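Local coordinates for putative Zn-dependent Alcohol Dehydrogenase (Rhodobacter sphaeroides, PDB 3IV6), which binds S-adenosylmethionine in a Rossmann-like domain and, despite its name, is probably an S-adenosylmethionine-dependent methyltransferase, at residues R30-L40 with T56-R66. Numbering follows the deposited sequence.
Sequences RPSDRENDIFL and TRFLIEKALER. With SAM (S-adenosylmethionine), chain E.
N36 lies flat against the start of helix 57-65: its OD1 sits 3.5 Å from L59 CB and its ND2 3.7 Å from F58 C. Here helices 33-39 and 57-65 come nearest, their axes 9.6 Å apart and 54° from parallel. One turn on, F39 CB and L40 CG both touch L59 CD1, while L40 CD1 meets K62 CB at 3.7 Å, the side chains crossing at about a right angle.

At the far end, R66 leaves with CG anti to the backbone N, then bends at chi2 (64°) and again at chi3, bringing NH1 to L40 O (2.9 Å), near the guanidinium plane but well above the carbonyl plane. I43 O also grips NH1 directly; D37 O is reached from NH2 through a water.

Near the ligand, R30 NE comes within 3.6 Å of F58 CD2, the guanidinium tilted 52° from the ring, so no flat stack forms. P31 CD meets T56 CG2 at 3.7 Å, and T56 OG1 lies 3.0 Å from SAM O; all but F58 line the S-adenosylmethionine pocket. A capping box starts helix 33-39: S32 N donates to E35 OE1, the return bond to S32 OG being weak. D247 OD1 pairs with S32 OG, and D247 N and A248 N bond E35 OE2. Beneath runs the Rossmann-like sheet: I60 and A63 pack on strand 69-74, L40 on 113-117, I38 and F39 on 251-258.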
loop_
_atom_site.group_PDB
_atom_site.type_symbol
_atom_site.label_atom_id
_atom_site.label_comp_id
_atom_site.label_asym_id
_atom_site.label_seq_id
_atom_site.Cartn_x
_atom_site.Cartn_y
_atom_site.Cartn_z
ATOM N N ARG A 30 3.698 1.495 9.958
ATOM C CA ARG A 30 3.713 0.065 9.688
ATOM C C ARG A 30 2.831 -0.652 10.687
ATOM O O ARG A 30 2.493 -0.090 11.723
ATOM C CB ARG A 30 5.123 -0.488 9.770
ATOM C CG ARG A 30 5.770 -0.319 11.077
ATOM C CD ARG A 30 6.890 -1.328 11.193
ATOM N NE ARG A 30 7.778 -1.099 12.331
ATOM C CZ ARG A 30 8.655 -0.094 12.404
ATOM N NH1 ARG A 30 8.731 0.790 11.399
ATOM N NH2 ARG A 30 9.438 0.036 13.490
ATOM N N PRO A 31 2.450 -1.900 10.393
ATOM C CA PRO A 31 1.637 -2.573 11.418
ATOM C C PRO A 31 2.405 -2.775 12.712
ATOM O O PRO A 31 3.589 -3.008 12.692
ATOM C CB PRO A 31 1.272 -3.913 10.769
ATOM C CG PRO A 31 1.526 -3.708 9.288
ATOM C CD PRO A 31 2.599 -2.703 9.165
ATOM N N SER A 32 1.727 -2.650 13.840
ATOM C CA SER A 32 2.273 -3.108 15.138
ATOM C C SER A 32 2.406 -4.656 15.262
ATOM O O SER A 32 1.979 -5.421 14.377
ATOM C CB SER A 32 1.358 -2.625 16.236
ATOM O OG SER A 32 0.081 -3.196 16.004
ATOM N N ASP A 33 2.983 -5.131 16.359
ATOM C CA ASP A 33 2.994 -6.579 16.586
ATOM C C ASP A 33 1.565 -7.167 16.505
ATOM O O ASP A 33 1.305 -8.090 15.720
ATOM C CB ASP A 33 3.655 -6.949 17.915
ATOM C CG ASP A 33 5.157 -6.650 17.949
ATOM O OD1 ASP A 33 5.746 -6.248 16.911
ATOM O OD2 ASP A 33 5.742 -6.821 19.047
ATOM N N ARG A 34 0.639 -6.604 17.278
ATOM C CA ARG A 34 -0.713 -7.105 17.293
ATOM C C ARG A 34 -1.320 -7.212 15.911
ATOM O O ARG A 34 -2.062 -8.191 15.590
ATOM C CB ARG A 34 -1.589 -6.181 18.125
ATOM C CG ARG A 34 -2.275 -6.888 19.230
ATOM C CD ARG A 34 -1.299 -7.120 20.407
ATOM N NE ARG A 34 -1.372 -8.502 20.835
ATOM C CZ ARG A 34 -0.895 -8.944 21.981
ATOM N NH1 ARG A 34 -0.996 -10.229 22.274
ATOM N NH2 ARG A 34 -0.331 -8.097 22.822
ATOM N N GLU A 35 -1.042 -6.176 15.111
ATOM C CA GLU A 35 -1.625 -6.065 13.782
ATOM C C GLU A 35 -1.010 -7.058 12.781
ATOM O O GLU A 35 -1.718 -7.593 11.928
ATOM C CB GLU A 35 -1.520 -4.636 13.295
ATOM C CG GLU A 35 -2.406 -3.717 14.071
ATOM C CD GLU A 35 -2.234 -2.264 13.710
ATOM O OE1 GLU A 35 -1.140 -1.855 13.239
ATOM O OE2 GLU A 35 -3.217 -1.533 13.925
ATOM N N ASN A 36 0.300 -7.292 12.888
ATOM C CA ASN A 36 0.930 -8.371 12.152
ATOM C C ASN A 36 0.166 -9.678 12.397
ATOM O O ASN A 36 -0.205 -10.382 11.459
ATOM C CB ASN A 36 2.396 -8.538 12.561
ATOM C CG ASN A 36 3.297 -7.431 12.017
ATOM O OD1 ASN A 36 2.924 -6.688 11.115
ATOM N ND2 ASN A 36 4.485 -7.329 12.562
ATOM N N ASP A 37 -0.105 -9.964 13.670
ATOM C CA ASP A 37 -0.903 -11.107 14.071
ATOM C C ASP A 37 -2.317 -11.164 13.455
ATOM O O ASP A 37 -2.763 -12.215 12.991
ATOM C CB ASP A 37 -0.941 -11.180 15.590
ATOM C CG ASP A 37 0.418 -11.490 16.183
ATOM O OD1 ASP A 37 1.360 -11.764 15.393
ATOM O OD2 ASP A 37 0.557 -11.456 17.433
ATOM N N ILE A 38 -3.027 -10.049 13.443
ATOM C CA ILE A 38 -4.349 -10.031 12.842
ATOM C C ILE A 38 -4.325 -10.304 11.334
ATOM O O ILE A 38 -5.228 -10.935 10.793
ATOM C CB ILE A 38 -5.032 -8.691 13.126
ATOM C CG1 ILE A 38 -5.336 -8.571 14.613
ATOM C CG2 ILE A 38 -6.289 -8.498 12.272
ATOM C CD1 ILE A 38 -5.563 -7.137 15.070
ATOM N N PHE A 39 -3.290 -9.807 10.666
ATOM C CA PHE A 39 -3.057 -9.996 9.233
ATOM C C PHE A 39 -2.871 -11.483 8.930
ATOM O O PHE A 39 -3.035 -11.930 7.802
ATOM C CB PHE A 39 -1.790 -9.213 8.787
ATOM C CG PHE A 39 -2.093 -7.894 8.110
ATOM C CD1 PHE A 39 -1.867 -6.699 8.762
ATOM C CD2 PHE A 39 -2.648 -7.860 6.831
ATOM C CE1 PHE A 39 -2.163 -5.499 8.149
ATOM C CE2 PHE A 39 -2.951 -6.658 6.209
ATOM C CZ PHE A 39 -2.713 -5.467 6.873
ATOM N N LEU A 40 -2.542 -12.243 9.961
ATOM C CA LEU A 40 -2.034 -13.582 9.777
ATOM C C LEU A 40 -2.917 -14.651 10.389
ATOM O O LEU A 40 -2.578 -15.818 10.350
ATOM C CB LEU A 40 -0.618 -13.683 10.373
ATOM C CG LEU A 40 0.514 -12.982 9.625
ATOM C CD1 LEU A 40 1.821 -13.160 10.395
ATOM C CD2 LEU A 40 0.617 -13.541 8.256
ATOM N N THR A 56 7.066 -3.795 4.161
ATOM C CA THR A 56 6.471 -4.375 5.372
ATOM C C THR A 56 7.303 -5.544 5.918
ATOM O O THR A 56 6.846 -6.704 6.021
ATOM C CB THR A 56 5.000 -4.817 5.163
ATOM O OG1 THR A 56 4.409 -4.017 4.135
ATOM C CG2 THR A 56 4.200 -4.618 6.429
ATOM N N ARG A 57 8.515 -5.182 6.330
ATOM C CA ARG A 57 9.530 -6.139 6.711
ATOM C C ARG A 57 9.193 -7.029 7.916
ATOM O O ARG A 57 9.620 -8.182 7.953
ATOM C CB ARG A 57 10.868 -5.427 6.920
ATOM C CG ARG A 57 11.966 -6.358 7.358
ATOM C CD ARG A 57 12.222 -6.208 8.820
ATOM N NE ARG A 57 13.103 -7.266 9.293
ATOM C CZ ARG A 57 14.381 -7.094 9.623
ATOM N NH1 ARG A 57 14.955 -5.890 9.569
ATOM N NH2 ARG A 57 15.083 -8.142 10.029
ATOM N N PHE A 58 8.441 -6.510 8.886
ATOM C CA PHE A 58 8.177 -7.279 10.104
ATOM C C PHE A 58 6.967 -8.185 9.932
ATOM O O PHE A 58 6.950 -9.303 10.438
ATOM C CB PHE A 58 8.099 -6.377 11.357
ATOM C CG PHE A 58 9.349 -5.567 11.561
ATOM C CD1 PHE A 58 10.552 -6.199 11.833
ATOM C CD2 PHE A 58 9.345 -4.186 11.397
ATOM C CE1 PHE A 58 11.718 -5.464 11.979
ATOM C CE2 PHE A 58 10.497 -3.459 11.537
ATOM C CZ PHE A 58 11.686 -4.099 11.828
ATOM N N LEU A 59 5.978 -7.710 9.177
ATOM C CA LEU A 59 4.886 -8.567 8.744
ATOM C C LEU A 59 5.407 -9.755 7.933
ATOM O O LEU A 59 5.022 -10.888 8.141
ATOM C CB LEU A 59 3.889 -7.790 7.905
ATOM C CG LEU A 59 2.863 -8.734 7.298
ATOM C CD1 LEU A 59 2.091 -9.458 8.417
ATOM C CD2 LEU A 59 1.912 -7.939 6.475
ATOM N N ILE A 60 6.313 -9.498 7.011
ATOM C CA ILE A 60 6.831 -10.585 6.208
ATOM C C ILE A 60 7.562 -11.585 7.098
ATOM O O ILE A 60 7.474 -12.788 6.895
ATOM C CB ILE A 60 7.711 -10.026 5.073
ATOM C CG1 ILE A 60 6.820 -9.330 4.023
ATOM C CG2 ILE A 60 8.595 -11.110 4.455
ATOM C CD1 ILE A 60 7.459 -8.048 3.346
ATOM N N GLU A 61 8.251 -11.087 8.117
ATOM C CA GLU A 61 9.088 -11.941 8.961
ATOM C C GLU A 61 8.247 -12.835 9.898
ATOM O O GLU A 61 8.632 -13.969 10.168
ATOM C CB GLU A 61 10.078 -11.078 9.729
ATOM C CG GLU A 61 11.139 -11.802 10.520
ATOM C CD GLU A 61 12.199 -10.823 11.044
ATOM O OE1 GLU A 61 12.243 -9.657 10.552
ATOM O OE2 GLU A 61 12.994 -11.218 11.931
ATOM N N LYS A 62 7.104 -12.335 10.379
ATOM C CA LYS A 62 6.172 -13.152 11.148
ATOM C C LYS A 62 5.500 -14.213 10.269
ATOM O O LYS A 62 5.232 -15.330 10.722
ATOM C CB LYS A 62 5.116 -12.308 11.858
ATOM C CG LYS A 62 5.648 -11.513 13.038
ATOM C CD LYS A 62 6.537 -12.323 13.968
ATOM C CE LYS A 62 6.797 -11.556 15.273
ATOM N NZ LYS A 62 7.136 -12.387 16.464
ATOM N N ALA A 63 5.241 -13.863 9.013
ATOM C CA ALA A 63 4.718 -14.807 8.035
ATOM C C ALA A 63 5.640 -15.976 7.861
ATOM O O ALA A 63 5.176 -17.113 7.813
ATOM C CB ALA A 63 4.562 -14.153 6.727
ATOM N N LEU A 64 6.935 -15.709 7.692
ATOM C CA LEU A 64 7.897 -16.803 7.529
ATOM C C LEU A 64 8.002 -17.611 8.824
ATOM O O LEU A 64 8.061 -18.832 8.795
ATOM C CB LEU A 64 9.271 -16.304 7.100
ATOM C CG LEU A 64 9.364 -15.513 5.786
ATOM C CD1 LEU A 64 10.603 -14.591 5.760
ATOM C CD2 LEU A 64 9.303 -16.410 4.519
ATOM N N GLU A 65 8.000 -16.939 9.965
ATOM C CA GLU A 65 8.143 -17.642 11.239
ATOM C C GLU A 65 6.933 -18.589 11.514
ATOM O O GLU A 65 7.083 -19.644 12.080
ATOM C CB GLU A 65 8.368 -16.611 12.343
ATOM C CG GLU A 65 8.662 -17.154 13.741
ATOM C CD GLU A 65 8.629 -16.039 14.825
ATOM O OE1 GLU A 65 8.593 -16.357 16.046
ATOM O OE2 GLU A 65 8.633 -14.838 14.447
ATOM N N ARG A 66 5.749 -18.182 11.067
ATOM C CA ARG A 66 4.516 -18.937 11.118
ATOM C C ARG A 66 4.551 -20.231 10.280
ATOM O O ARG A 66 3.748 -21.151 10.508
ATOM C CB ARG A 66 3.378 -18.036 10.642
ATOM C CG ARG A 66 2.003 -18.698 10.481
ATOM C CD ARG A 66 1.432 -19.196 11.791
ATOM N NE ARG A 66 1.397 -18.131 12.778
ATOM C CZ ARG A 66 0.465 -17.202 12.776
ATOM N NH1 ARG A 66 -0.485 -17.234 11.859
ATOM N NH2 ARG A 66 0.474 -16.243 13.674
HETATM N N SAM E . 4.798 0.954 3.481
HETATM C CA SAM E . 3.685 0.923 4.413
HETATM C C SAM E . 3.728 -0.321 5.274
HETATM O O SAM E . 4.597 -1.197 5.165
HETATM O OXT SAM E . 2.861 -0.408 6.114
HETATM C CB SAM E . 2.352 1.091 3.694
HETATM C CG SAM E . 2.441 1.523 2.224
HETATM S SD SAM E . 2.789 0.221 0.998
HETATM C CE SAM E . 3.110 -1.247 2.015
HETATM C "C5'" SAM E . 4.387 0.739 0.278
HETATM C "C4'" SAM E . 5.281 -0.329 -0.341
HETATM O "O4'" SAM E . 4.639 -0.893 -1.472
HETATM C "C3'" SAM E . 6.593 0.229 -0.863
HETATM O "O3'" SAM E . 7.573 -0.755 -0.627
HETATM C "C2'" SAM E . 6.402 0.333 -2.362
HETATM O "O2'" SAM E . 7.598 0.072 -3.064
HETATM C "C1'" SAM E . 5.383 -0.752 -2.659
HETATM N N9 SAM E . 4.481 -0.365 -3.752
HETATM C C8 SAM E . 3.833 0.835 -3.882
HETATM N N7 SAM E . 3.113 0.820 -5.036
HETATM C C5 SAM E . 3.285 -0.379 -5.659
HETATM C C6 SAM E . 2.777 -0.914 -6.858
HETATM N N6 SAM E . 1.958 -0.232 -7.664
HETATM N N1 SAM E . 3.165 -2.179 -7.223
HETATM C C2 SAM E . 4.050 -2.882 -6.415
HETATM N N3 SAM E . 4.541 -2.377 -5.235
HETATM C C4 SAM E . 4.163 -1.133 -4.859
HETATM O O HOH W 1 -1.961 -14.747 13.740
#